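Local coordinates for mitochondrial dynamics protein MID49 (PDB 4WOY), which promotes mitochondrial fission by recruiting the dynamin-related protein Drp1 (DNM1L) to the mitochondrial outer membrane and regulating its GTPase activity, at residues G54-D59 and T65-R70; M180-A185 and R190-W195; D208-E213 and L248-L253; V256-G261 and P293-P298. The protein carries 1 engineered substitution. One frame throughout, in Å; residues are numbered along the deposited sequence.

Contact 1: residues G54-D59 and T65-R70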
loop_
_atom_site.group_PDB
_atom_site.type_symbol
_atom_site.label_atom_id
_atom_site.label_comp_id
_atom_site.label_asym_id
_atom_site.label_seq_id
_atom_site.Cartn_x
_atom_site.Cartn_y
_atom_site.Cartn_z
ATOM N N GLY A 54 9.221 3.118 -2.894
ATOM C CA GLY A 54 8.933 1.698 -2.896
ATOM C C GLY A 54 7.541 1.426 -3.423
ATOM O O GLY A 54 6.881 2.326 -3.953
ATOM N N GLY A 55 7.094 0.181 -3.249
ATOM C CA GLY A 55 5.827 -0.276 -3.780
ATOM C C GLY A 55 6.032 -1.233 -4.944
ATOM O O GLY A 55 7.171 -1.588 -5.276
ATOM N N PRO A 56 4.922 -1.671 -5.562
ATOM C CA PRO A 56 4.935 -2.658 -6.645
ATOM C C PRO A 56 5.807 -2.239 -7.827
ATOM O O PRO A 56 6.307 -3.111 -8.556
ATOM C CB PRO A 56 3.464 -2.741 -7.057
ATOM C CG PRO A 56 2.717 -2.407 -5.794
ATOM C CD PRO A 56 3.548 -1.317 -5.156
ATOM N N LEU A 57 5.983 -0.938 -8.029
ATOM C CA LEU A 57 6.873 -0.483 -9.099
ATOM C C LEU A 57 8.304 -0.977 -8.865
ATOM O O LEU A 57 8.980 -1.415 -9.793
ATOM C CB LEU A 57 6.874 1.040 -9.208
ATOM C CG LEU A 57 8.060 1.572 -10.018
ATOM C CD1 LEU A 57 7.927 1.186 -11.497
ATOM C CD2 LEU A 57 8.216 3.082 -9.850
ATOM N N TYR A 58 8.740 -0.912 -7.608
ATOM C CA TYR A 58 10.089 -1.323 -7.219
ATOM C C TYR A 58 10.237 -2.801 -6.912
ATOM O O TYR A 58 11.308 -3.354 -7.098
ATOM C CB TYR A 58 10.563 -0.520 -5.991
ATOM C CG TYR A 58 10.871 0.926 -6.302
ATOM C CD1 TYR A 58 9.860 1.880 -6.349
ATOM C CD2 TYR A 58 12.163 1.329 -6.585
ATOM C CE1 TYR A 58 10.130 3.210 -6.655
ATOM C CE2 TYR A 58 12.448 2.658 -6.901
ATOM C CZ TYR A 58 11.425 3.591 -6.931
ATOM O OH TYR A 58 11.704 4.904 -7.237
ATOM N N ASP A 59 9.180 -3.439 -6.428
ATOM C CA ASP A 59 9.320 -4.798 -5.927
ATOM C C ASP A 59 9.011 -5.807 -7.003
ATOM O O ASP A 59 7.867 -6.213 -7.191
ATOM C CB ASP A 59 8.402 -5.012 -4.734
ATOM C CG ASP A 59 8.800 -4.171 -3.559
ATOM O OD1 ASP A 59 10.019 -4.006 -3.343
ATOM O OD2 ASP A 59 7.894 -3.654 -2.872
ATOM N N THR A 65 3.425 1.428 -12.845
ATOM C CA THR A 65 2.829 2.463 -12.012
ATOM C C THR A 65 1.321 2.293 -11.904
ATOM O O THR A 65 0.603 3.270 -11.707
ATOM C CB THR A 65 3.142 3.879 -12.567
ATOM O OG1 THR A 65 2.826 3.930 -13.968
ATOM C CG2 THR A 65 4.606 4.192 -12.402
ATOM N N ALA A 66 0.847 1.056 -12.047
ATOM C CA ALA A 66 -0.581 0.750 -11.913
ATOM C C ALA A 66 -1.048 1.142 -10.533
ATOM O O ALA A 66 -2.100 1.758 -10.378
ATOM C CB ALA A 66 -0.848 -0.723 -12.157
ATOM N N GLU A 67 -0.240 0.788 -9.536
ATOM C CA GLU A 67 -0.486 1.161 -8.151
ATOM C C GLU A 67 0.267 2.435 -7.798
ATOM O O GLU A 67 1.156 2.888 -8.543
ATOM C CB GLU A 67 -0.032 0.052 -7.201
ATOM C CG GLU A 67 -0.568 -1.304 -7.528
ATOM C CD GLU A 67 -2.048 -1.390 -7.305
ATOM O OE1 GLU A 67 -2.542 -0.727 -6.365
ATOM O OE2 GLU A 67 -2.711 -2.145 -8.047
ATOM N N HIS A 68 -0.070 2.990 -6.640
ATOM C CA HIS A 68 0.686 4.102 -6.082
ATOM C C HIS A 68 2.139 3.705 -5.911
ATOM O O HIS A 68 2.474 2.519 -5.798
ATOM C CB HIS A 68 0.136 4.530 -4.717
ATOM C CG HIS A 68 -1.176 5.229 -4.795
ATOM N ND1 HIS A 68 -1.787 5.538 -5.987
ATOM C CD2 HIS A 68 -2.006 5.684 -3.818
ATOM C CE1 HIS A 68 -2.936 6.147 -5.754
ATOM N NE2 HIS A 68 -3.084 6.251 -4.444
ATOM N N VAL A 69 2.998 4.708 -5.915
ATOM C CA VAL A 69 4.388 4.531 -5.588
ATOM C C VAL A 69 4.571 5.055 -4.159
ATOM O O VAL A 69 4.263 6.224 -3.861
ATOM C CB VAL A 69 5.284 5.258 -6.582
ATOM C CG1 VAL A 69 6.770 5.087 -6.214
ATOM C CG2 VAL A 69 4.965 4.782 -7.998
ATOM N N ARG A 70 5.022 4.178 -3.266
ATOM C CA ARG A 70 5.186 4.568 -1.870
ATOM C C ARG A 70 6.435 5.425 -1.680
ATOM O O ARG A 70 7.515 5.114 -2.193
ATOM C CB ARG A 70 5.221 3.331 -0.965
ATOM C CG ARG A 70 4.470 2.157 -1.558
ATOM C CD ARG A 70 3.761 1.276 -0.535
ATOM N NE ARG A 70 4.593 0.936 0.605
ATOM C CZ ARG A 70 4.108 0.456 1.744
ATOM N NH1 ARG A 70 2.802 0.244 1.885
ATOM N NH2 ARG A 70 4.928 0.188 2.743
#
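Val69 turns CG1 anti to its backbone N (chi1 179°), a rotation that sends this methyl toward Tyr58 and leaves CG2 for Leu57. Val69 CG1 meets the edge of the Tyr58 ring, close to the ring plane, at 3.9 Å from CE1. On its other branch, Val69 CG2 approaches Leu57 CD2 at 4.1 Å. Arg70 is less relaxed: chi1 is only -27°, which brings its aliphatic stem over the Gly54-Gly55 backbone, with Arg70 CG 3.6 Å from Gly55 CA. The lack of a side chain on Gly55 permits this close pass. Gly54 and Arg70 form an antiparallel hydrogen-bonded pair, Gly54 N to Arg70 O at 2.7 Å and Arg70 N to Gly54 O at 2.7 Å. The second bond meets Gly54 O from above the carbonyl plane, 41° out of it. Pro56 CG rests 3.9 Å from Glu67 CG, the proline ring and the glutamate stem crossing nearly at right angles. Gly55 O accepts from both Tyr58 N (2.9 Å) and Asp59 N (3.0 Å), two bonds on one carbonyl in the turn after the strand. A strand running into a Gly-Gly turn and a short run with helical backbone angles is consistent with the glycine-rich motif of the nucleotidyltransferase superfamily. The guanidinium of Arg70 makes a salt bridge with Asp208. Helix 18-42 lies against Leu57 and Tyr58, strand 173-182 pairs with Val69 in the same sheet, and helices 210-224 and 250-261 both reach Pro56.

Contact 2: residues M180-A185 and R190-W195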
loop_
_atom_site.group_PDB
_atom_site.type_symbol
_atom_site.label_atom_id
_atom_site.label_comp_id
_atom_site.label_asym_id
_atom_site.label_seq_id
_atom_site.Cartn_x
_atom_site.Cartn_y
_atom_site.Cartn_z
ATOM N N MET A 180 4.390 8.767 6.192
ATOM C CA MET A 180 5.186 8.845 7.435
ATOM C C MET A 180 5.009 7.535 8.203
ATOM O O MET A 180 3.884 7.116 8.468
ATOM C CB MET A 180 4.780 10.043 8.303
ATOM C CG MET A 180 5.284 11.403 7.772
ATOM S SD MET A 180 4.630 12.832 8.652
ATOM C CE MET A 180 2.863 12.652 8.409
ATOM N N VAL A 181 6.105 6.864 8.523
ATOM C CA VAL A 181 5.998 5.514 9.038
ATOM C C VAL A 181 6.824 5.300 10.301
ATOM O O VAL A 181 7.833 5.990 10.518
ATOM C CB VAL A 181 6.395 4.485 7.956
ATOM C CG1 VAL A 181 5.528 4.666 6.700
ATOM C CG2 VAL A 181 7.867 4.610 7.586
ATOM N N VAL A 182 6.345 4.388 11.159
ATOM C CA VAL A 182 7.121 3.897 12.314
ATOM C C VAL A 182 7.220 2.351 12.196
ATOM O O VAL A 182 6.341 1.722 11.561
ATOM C CB VAL A 182 6.490 4.325 13.680
ATOM C CG1 VAL A 182 6.250 5.829 13.735
ATOM C CG2 VAL A 182 5.212 3.627 13.922
ATOM N N PRO A 183 8.266 1.729 12.809
ATOM C CA PRO A 183 8.596 0.298 12.603
ATOM C C PRO A 183 7.582 -0.794 13.003
ATOM O O PRO A 183 7.721 -1.897 12.488
ATOM C CB PRO A 183 9.878 0.115 13.426
ATOM C CG PRO A 183 10.526 1.450 13.404
ATOM C CD PRO A 183 9.368 2.435 13.488
ATOM N N GLY A 184 6.624 -0.549 13.879
ATOM C CA GLY A 184 5.569 -1.540 14.139
ATOM C C GLY A 184 5.824 -3.012 14.522
ATOM O O GLY A 184 4.881 -3.708 14.924
ATOM N N ALA A 185 7.066 -3.482 14.417
ATOM C CA ALA A 185 7.463 -4.815 14.888
ATOM C C ALA A 185 8.986 -4.971 14.862
ATOM O O ALA A 185 9.673 -4.412 13.999
ATOM C CB ALA A 185 6.811 -5.932 14.060
ATOM N N ARG A 190 6.944 -5.030 9.006
ATOM C CA ARG A 190 5.623 -4.385 8.981
ATOM C C ARG A 190 5.726 -2.945 9.511
ATOM O O ARG A 190 6.653 -2.617 10.247
ATOM C CB ARG A 190 4.613 -5.187 9.795
ATOM C CG ARG A 190 4.878 -5.177 11.285
ATOM C CD ARG A 190 3.920 -6.084 11.998
ATOM N NE ARG A 190 4.056 -7.453 11.547
ATOM C CZ ARG A 190 3.091 -8.357 11.639
ATOM N NH1 ARG A 190 1.922 -8.013 12.167
ATOM N NH2 ARG A 190 3.286 -9.593 11.194
ATOM N N LEU A 191 4.811 -2.075 9.107
ATOM C CA LEU A 191 4.895 -0.666 9.479
ATOM C C LEU A 191 3.579 -0.166 10.041
ATOM O O LEU A 191 2.539 -0.816 9.901
ATOM C CB LEU A 191 5.294 0.207 8.273
ATOM C CG LEU A 191 6.679 -0.101 7.662
ATOM C CD1 LEU A 191 6.909 0.642 6.332
ATOM C CD2 LEU A 191 7.818 0.196 8.653
ATOM N N LEU A 192 3.647 0.987 10.695
ATOM C CA LEU A 192 2.462 1.767 10.983
ATOM C C LEU A 192 2.559 3.027 10.151
ATOM O O LEU A 192 3.626 3.665 10.119
ATOM C CB LEU A 192 2.378 2.116 12.467
ATOM C CG LEU A 192 2.534 0.942 13.425
ATOM C CD1 LEU A 192 2.533 1.438 14.866
ATOM C CD2 LEU A 192 1.457 -0.064 13.156
ATOM N N LEU A 193 1.466 3.397 9.488
ATOM C CA LEU A 193 1.456 4.598 8.672
ATOM C C LEU A 193 0.617 5.683 9.305
ATOM O O LEU A 193 -0.436 5.409 9.872
ATOM C CB LEU A 193 0.899 4.316 7.277
ATOM C CG LEU A 193 1.180 3.036 6.496
ATOM C CD1 LEU A 193 0.084 2.838 5.482
ATOM C CD2 LEU A 193 2.493 3.149 5.784
ATOM N N ALA A 194 1.062 6.917 9.172
ATOM C CA ALA A 194 0.220 8.046 9.453
ATOM C C ALA A 194 -0.719 8.239 8.260
ATOM O O ALA A 194 -0.432 9.012 7.350
ATOM C CB ALA A 194 1.066 9.298 9.685
ATOM N N TRP A 195 -1.857 7.571 8.260
ATOM C CA TRP A 195 -2.740 7.643 7.114
ATOM C C TRP A 195 -4.102 7.983 7.617
ATOM O O TRP A 195 -4.440 7.655 8.743
ATOM C CB TRP A 195 -2.758 6.334 6.322
ATOM C CG TRP A 195 -2.927 6.495 4.803
ATOM C CD1 TRP A 195 -3.813 5.828 4.009
ATOM C CD2 TRP A 195 -2.199 7.389 3.928
ATOM N NE1 TRP A 195 -3.668 6.222 2.699
ATOM C CE2 TRP A 195 -2.694 7.185 2.621
ATOM C CE3 TRP A 195 -1.180 8.341 4.125
ATOM C CZ2 TRP A 195 -2.198 7.892 1.506
ATOM C CZ3 TRP A 195 -0.685 9.044 3.016
ATOM C CH2 TRP A 195 -1.198 8.814 1.726
HETATM O O HOH W 1 1.650 9.608 5.787
#
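The flat guanidinium of Arg190 is approached obliquely by the methyl of Ala185, and the closer touch is made by the stem, Arg190 CG lying 3.5 Å from Ala185 CB. A chi1 of 68° sets Arg190 CG between its own backbone N and carbonyl carbon; beyond it NH2 is held in a salt bridge by Asp188, in the connection between the two segments. Among the flat peptide groups, Leu192 O receives Val182 N in its carbonyl plane at 3.0 Å. The return bond, Leu192 N to Val182 O, measures 2.9 Å and is almost straight, 172° at the hydrogen. Ala194 N reaches Met180 O at 2.9 Å, and a water bridges the same end, donating to Ala194 O and accepting from Met180 N. Val181 and Leu193 form the non-hydrogen-bonded pair, their side chains lying side by side and pointing the same way, with Val181 CG1 3.5 Å from Leu193 CD2. The next pair projects from the other face of the sheet, where Val182 CG2 abuts Leu192 CB at 3.5 Å. Strand 69-74 bonds to Val181, while strand 205-208 bonds to Leu191 and Leu193, so both outer edges of the pair continue into the sheet. Alternating pairs, antiparallel bonds and a short connection define a beta hairpin, built into the mixed central sheet of a nucleotidyltransferase-like domain.

Contact 3: residues D208-E213 and L248-L253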
loop_
_atom_site.group_PDB
_atom_site.type_symbol
_atom_site.label_atom_id
_atom_site.label_comp_id
_atom_site.label_asym_id
_atom_site.label_seq_id
_atom_site.Cartn_x
_atom_site.Cartn_y
_atom_site.Cartn_z
ATOM N N ASP A 208 0.443 -1.326 8.269
ATOM C CA ASP A 208 0.812 -1.616 6.906
ATOM C C ASP A 208 1.530 -2.957 6.834
ATOM O O ASP A 208 2.663 -3.078 7.285
ATOM C CB ASP A 208 1.705 -0.515 6.360
ATOM C CG ASP A 208 2.247 -0.850 4.979
ATOM O OD1 ASP A 208 1.472 -1.413 4.180
ATOM O OD2 ASP A 208 3.440 -0.574 4.713
ATOM N N LEU A 209 0.850 -3.959 6.279
ATOM C CA LEU A 209 1.426 -5.298 6.143
ATOM C C LEU A 209 2.123 -5.516 4.795
ATOM O O LEU A 209 2.638 -6.609 4.533
ATOM C CB LEU A 209 0.363 -6.378 6.347
ATOM C CG LEU A 209 -0.218 -6.420 7.768
ATOM C CD1 LEU A 209 -1.302 -7.501 7.946
ATOM C CD2 LEU A 209 0.901 -6.565 8.814
ATOM N N TYR A 210 2.150 -4.487 3.955
ATOM C CA TYR A 210 2.675 -4.643 2.606
ATOM C C TYR A 210 4.124 -5.232 2.567
ATOM O O TYR A 210 4.362 -6.184 1.832
ATOM C CB TYR A 210 2.604 -3.302 1.848
ATOM C CG TYR A 210 3.306 -3.344 0.506
ATOM C CD1 TYR A 210 2.622 -3.741 -0.648
ATOM C CD2 TYR A 210 4.655 -3.019 0.399
ATOM C CE1 TYR A 210 3.256 -3.801 -1.871
ATOM C CE2 TYR A 210 5.296 -3.081 -0.811
ATOM C CZ TYR A 210 4.595 -3.466 -1.949
ATOM O OH TYR A 210 5.257 -3.533 -3.144
ATOM N N PRO A 211 5.072 -4.699 3.369
ATOM C CA PRO A 211 6.437 -5.261 3.319
ATOM C C PRO A 211 6.520 -6.735 3.721
ATOM O O PRO A 211 7.330 -7.482 3.174
ATOM C CB PRO A 211 7.214 -4.397 4.323
ATOM C CG PRO A 211 6.451 -3.115 4.392
ATOM C CD PRO A 211 4.999 -3.541 4.291
ATOM N N VAL A 212 5.710 -7.143 4.690
ATOM C CA VAL A 212 5.690 -8.534 5.135
ATOM C C VAL A 212 5.117 -9.450 4.061
ATOM O O VAL A 212 5.648 -10.528 3.806
ATOM C CB VAL A 212 4.858 -8.696 6.419
ATOM C CG1 VAL A 212 4.814 -10.153 6.834
ATOM C CG2 VAL A 212 5.419 -7.833 7.527
ATOM N N GLU A 213 4.023 -8.996 3.446
ATOM C CA GLU A 213 3.318 -9.737 2.404
ATOM C C GLU A 213 4.181 -9.939 1.169
ATOM O O GLU A 213 4.233 -11.038 0.617
ATOM C CB GLU A 213 2.010 -9.028 2.017
ATOM C CG GLU A 213 0.998 -8.965 3.146
ATOM C CD GLU A 213 -0.149 -7.990 2.890
ATOM O OE1 GLU A 213 0.016 -7.044 2.095
ATOM O OE2 GLU A 213 -1.208 -8.159 3.524
ATOM N N LEU A 248 -11.950 -4.098 -5.086
ATOM C CA LEU A 248 -11.034 -5.197 -4.829
ATOM C C LEU A 248 -9.676 -4.727 -5.261
ATOM O O LEU A 248 -9.391 -4.686 -6.460
ATOM C CB LEU A 248 -11.437 -6.446 -5.604
ATOM C CG LEU A 248 -12.753 -7.036 -5.123
ATOM C CD1 LEU A 248 -13.093 -8.303 -5.892
ATOM C CD2 LEU A 248 -12.683 -7.273 -3.603
ATOM N N GLY A 249 -8.859 -4.319 -4.297
ATOM C CA GLY A 249 -7.575 -3.730 -4.618
ATOM C C GLY A 249 -6.411 -4.624 -4.271
ATOM O O GLY A 249 -6.581 -5.780 -3.917
ATOM N N TRP A 250 -5.222 -4.050 -4.295
ATOM C CA TRP A 250 -4.004 -4.802 -4.069
ATOM C C TRP A 250 -4.039 -5.618 -2.769
ATOM O O TRP A 250 -3.717 -6.797 -2.758
ATOM C CB TRP A 250 -2.838 -3.840 -4.028
ATOM C CG TRP A 250 -1.560 -4.516 -3.785
ATOM C CD1 TRP A 250 -1.052 -4.899 -2.577
ATOM C CD2 TRP A 250 -0.574 -4.847 -4.762
ATOM N NE1 TRP A 250 0.174 -5.481 -2.749
ATOM C CE2 TRP A 250 0.494 -5.463 -4.080
ATOM C CE3 TRP A 250 -0.489 -4.681 -6.145
ATOM C CZ2 TRP A 250 1.633 -5.921 -4.735
ATOM C CZ3 TRP A 250 0.634 -5.152 -6.802
ATOM C CH2 TRP A 250 1.687 -5.760 -6.096
ATOM N N SER A 251 -4.439 -4.985 -1.674
ATOM C CA SER A 251 -4.413 -5.645 -0.371
ATOM C C SER A 251 -5.409 -6.801 -0.290
ATOM O O SER A 251 -5.120 -7.828 0.325
ATOM C CB SER A 251 -4.706 -4.640 0.742
ATOM O OG SER A 251 -6.016 -4.152 0.597
ATOM N N HIS A 252 -6.579 -6.625 -0.899
ATOM C CA HIS A 252 -7.597 -7.671 -0.938
ATOM C C HIS A 252 -7.103 -8.915 -1.635
ATOM O O HIS A 252 -7.249 -10.046 -1.117
ATOM C CB HIS A 252 -8.833 -7.190 -1.670
ATOM C CG HIS A 252 -9.488 -6.016 -1.033
ATOM N ND1 HIS A 252 -9.081 -4.722 -1.279
ATOM C CD2 HIS A 252 -10.518 -5.933 -0.159
ATOM C CE1 HIS A 252 -9.829 -3.891 -0.572
ATOM N NE2 HIS A 252 -10.705 -4.599 0.117
ATOM N N LEU A 253 -6.563 -8.702 -2.837
ATOM C CA LEU A 253 -6.193 -9.802 -3.714
ATOM C C LEU A 253 -4.906 -10.457 -3.208
ATOM O O LEU A 253 -4.648 -11.637 -3.469
ATOM C CB LEU A 253 -6.062 -9.302 -5.167
ATOM C CG LEU A 253 -7.351 -8.658 -5.710
ATOM C CD1 LEU A 253 -7.077 -7.729 -6.889
ATOM C CD2 LEU A 253 -8.372 -9.733 -6.093
#
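Tyr210 and Trp250 carry this contact, and both extend from the first turn of a helix with CG anti to the backbone N (chi1 172° and 179°). These matching torsions carry the two rings toward each other between the helix starts. The Tyr210 ring is approached at its edge, near its plane, by the indole nitrogen: Trp250 NE1 lies 3.6 Å from Tyr210 CE1 and 3.7 Å from Tyr210 CD1. Behind it, Trp250 CE2 is 3.9 Å from Tyr210 CE1. With the planes at 43° and the Tyr210 ring centroid 5.5 Å from that of the five-membered Trp250 ring, the pair is oblique. Helix 210-224 follows the last strand of the nucleotidyltransferase-like sheet and helix 250-261 belongs to the Mab-21-type helical region, making the aromatic pair a bridge between the two. Each helix start has its own arrangement. Asp208 OD1 caps Tyr210 N at 3.2 Å, met from above the carboxylate plane, whereas Gly249 occupies the N-cap position before Trp250. Tyr210 OH probably hydrogen-bonds to Asp59 OD2, although Asp59 is poorly ordered. The indole also packs on Leu232, Leu233 and Cys236 of helix 228-241.

Contact 4: residues V256-G261 and P293-P298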
loop_
_atom_site.group_PDB
_atom_site.type_symbol
_atom_site.label_atom_id
_atom_site.label_comp_id
_atom_site.label_asym_id
_atom_site.label_seq_id
_atom_site.Cartn_x
_atom_site.Cartn_y
_atom_site.Cartn_z
ATOM N N VAL A 256 -5.921 -13.258 -1.130
ATOM C CA VAL A 256 -6.325 -14.382 -1.961
ATOM C C VAL A 256 -5.121 -15.185 -2.363
ATOM O O VAL A 256 -5.145 -16.401 -2.276
ATOM C CB VAL A 256 -7.045 -13.948 -3.233
ATOM C CG1 VAL A 256 -7.382 -15.184 -4.046
ATOM C CG2 VAL A 256 -8.320 -13.164 -2.895
ATOM N N VAL A 257 -4.074 -14.509 -2.826
ATOM C CA VAL A 257 -2.878 -15.209 -3.296
ATOM C C VAL A 257 -2.062 -15.805 -2.142
ATOM O O VAL A 257 -1.454 -16.863 -2.291
ATOM C CB VAL A 257 -1.997 -14.290 -4.157
ATOM C CG1 VAL A 257 -0.667 -15.005 -4.544
ATOM C CG2 VAL A 257 -2.777 -13.875 -5.402
ATOM N N LEU A 258 -2.064 -15.151 -0.985
ATOM C CA LEU A 258 -1.423 -15.754 0.182
ATOM C C LEU A 258 -2.138 -17.044 0.584
ATOM O O LEU A 258 -1.503 -18.009 0.954
ATOM C CB LEU A 258 -1.374 -14.772 1.355
ATOM C CG LEU A 258 -0.253 -13.731 1.194
ATOM C CD1 LEU A 258 -0.343 -12.623 2.220
ATOM C CD2 LEU A 258 1.120 -14.404 1.250
ATOM N N HIS A 259 -3.460 -17.059 0.500
ATOM C CA HIS A 259 -4.226 -18.239 0.859
ATOM C C HIS A 259 -3.931 -19.416 -0.064
ATOM O O HIS A 259 -3.636 -20.514 0.400
ATOM C CB HIS A 259 -5.721 -17.920 0.839
ATOM C CG HIS A 259 -6.588 -19.064 1.258
ATOM N ND1 HIS A 259 -7.156 -19.941 0.356
ATOM C CD2 HIS A 259 -6.978 -19.484 2.485
ATOM C CE1 HIS A 259 -7.861 -20.847 1.008
ATOM N NE2 HIS A 259 -7.774 -20.589 2.301
ATOM N N LEU A 260 -4.004 -19.189 -1.370
ATOM C CA LEU A 260 -3.705 -20.245 -2.334
ATOM C C LEU A 260 -2.213 -20.512 -2.334
ATOM O O LEU A 260 -1.787 -21.666 -2.297
ATOM C CB LEU A 260 -4.147 -19.858 -3.752
ATOM C CG LEU A 260 -5.561 -19.337 -4.007
ATOM C CD1 LEU A 260 -5.818 -19.187 -5.486
ATOM C CD2 LEU A 260 -6.576 -20.259 -3.397
ATOM N N GLY A 261 -1.434 -19.426 -2.322
ATOM C CA GLY A 261 0.015 -19.505 -2.427
ATOM C C GLY A 261 0.680 -20.255 -1.295
ATOM O O GLY A 261 1.723 -20.895 -1.504
ATOM N N PRO A 293 -10.290 -12.232 5.591
ATOM C CA PRO A 293 -9.366 -11.785 6.647
ATOM C C PRO A 293 -7.925 -11.578 6.163
ATOM O O PRO A 293 -7.538 -12.226 5.206
ATOM C CB PRO A 293 -9.446 -12.912 7.687
ATOM C CG PRO A 293 -9.981 -14.104 6.953
ATOM C CD PRO A 293 -10.802 -13.600 5.805
ATOM N N CYS A 294 -7.146 -10.697 6.803
ATOM C CA CYS A 294 -5.721 -10.554 6.441
ATOM C C CYS A 294 -4.923 -11.752 6.868
ATOM O O CYS A 294 -5.045 -12.198 7.995
ATOM C CB CYS A 294 -5.066 -9.334 7.071
ATOM S SG CYS A 294 -5.147 -7.877 6.149
ATOM N N HIS A 295 -4.061 -12.230 5.983
ATOM C CA HIS A 295 -3.231 -13.388 6.278
ATOM C C HIS A 295 -2.371 -13.188 7.534
ATOM O O HIS A 295 -2.254 -14.082 8.371
ATOM C CB HIS A 295 -2.343 -13.715 5.082
ATOM C CG HIS A 295 -1.659 -15.041 5.196
ATOM N ND1 HIS A 295 -0.360 -15.175 5.647
ATOM C CD2 HIS A 295 -2.102 -16.299 4.954
ATOM C CE1 HIS A 295 -0.028 -16.454 5.653
ATOM N NE2 HIS A 295 -1.067 -17.154 5.238
ATOM N N PHE A 296 -1.802 -12.000 7.674
ATOM C CA PHE A 296 -0.902 -11.702 8.777
ATOM C C PHE A 296 -1.584 -10.880 9.857
ATOM O O PHE A 296 -0.933 -10.402 10.771
ATOM C CB PHE A 296 0.328 -10.944 8.269
ATOM C CG PHE A 296 1.250 -11.772 7.420
ATOM C CD1 PHE A 296 2.118 -12.683 8.007
ATOM C CD2 PHE A 296 1.271 -11.612 6.033
ATOM C CE1 PHE A 296 2.977 -13.439 7.246
ATOM C CE2 PHE A 296 2.135 -12.364 5.258
ATOM C CZ PHE A 296 2.991 -13.285 5.866
ATOM N N ASN A 297 -2.887 -10.684 9.713
ATOM C CA ASN A 297 -3.707 -10.077 10.752
ATOM C C ASN A 297 -5.171 -10.452 10.556
ATOM O O ASN A 297 -5.978 -9.621 10.110
ATOM C CB ASN A 297 -3.562 -8.558 10.747
ATOM C CG ASN A 297 -4.252 -7.906 11.926
ATOM O OD1 ASN A 297 -4.705 -8.593 12.838
ATOM N ND2 ASN A 297 -4.335 -6.581 11.918
ATOM N N PRO A 298 -5.523 -11.691 10.929
ATOM C CA PRO A 298 -6.827 -12.309 10.642
ATOM C C PRO A 298 -8.040 -11.601 11.256
ATOM O O PRO A 298 -9.167 -11.802 10.785
ATOM C CB PRO A 298 -6.667 -13.719 11.217
ATOM C CG PRO A 298 -5.195 -13.981 11.105
ATOM C CD PRO A 298 -4.551 -12.674 11.441
#
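Leu258, on helix 250-261, packs against His295 and Phe296, the two central residues of a type I beta turn that runs from Cys294 to Asn297 in the Mab-21-type helical region. Along the turn segment, Cys294 comes first, bonded through its backbone to Val300. His295 then points its side chain at the helix: with CG anti to the backbone N (chi1 -169°), the imidazole lies flat under Leu258 CB, which stands 4.2 Å from the His295 ring centroid and 27° off the normal, a CH-pi contact over the face. Leu258 CD1 lies beside the root of the side chain, 3.7 Å from His295 CB. The backbone N of His295 is fixed separately by Gln255 OE1. Phe296 follows, and Leu258 CD1 meets its CE2 obliquely at 3.9 Å. The phenyl ring folds back on its predecessor, with His295 ND1 3.7 Å above the ring plane of Phe296 and over its centre. Leu258 thus sits against two rings that are themselves in contact, Phe296 CD2 lying at the edge of the imidazole, while Arg216 and Leu217 of helix 210-224 also touch it. At the end of the turn, Asn297 N bonds to Cys294 O at 3.1 Å.

The contacts follow one another along the chain without overlap. Contacts 1 and 2 lie in the nucleotidyltransferase-like part, centres about 17 Å apart, and share a sheet with neighbouring strands 69-74 and 173-182. Contact 3 is the hub, its centre about 12 Å from that of contact 1, 14 Å from contact 2 and 9 Å from contact 4. It touches contact 1 by a salt bridge and a probable hydrogen bond, contact 2 by a probable backbone hydrogen bond and packing, and contact 4, which shares helix 250-261, by packing. Contacts 1 and 4 do not touch, their nearest atoms being about 12 Å apart. Sheet and helical region meet at contact 3, in the predicted cytosolic part.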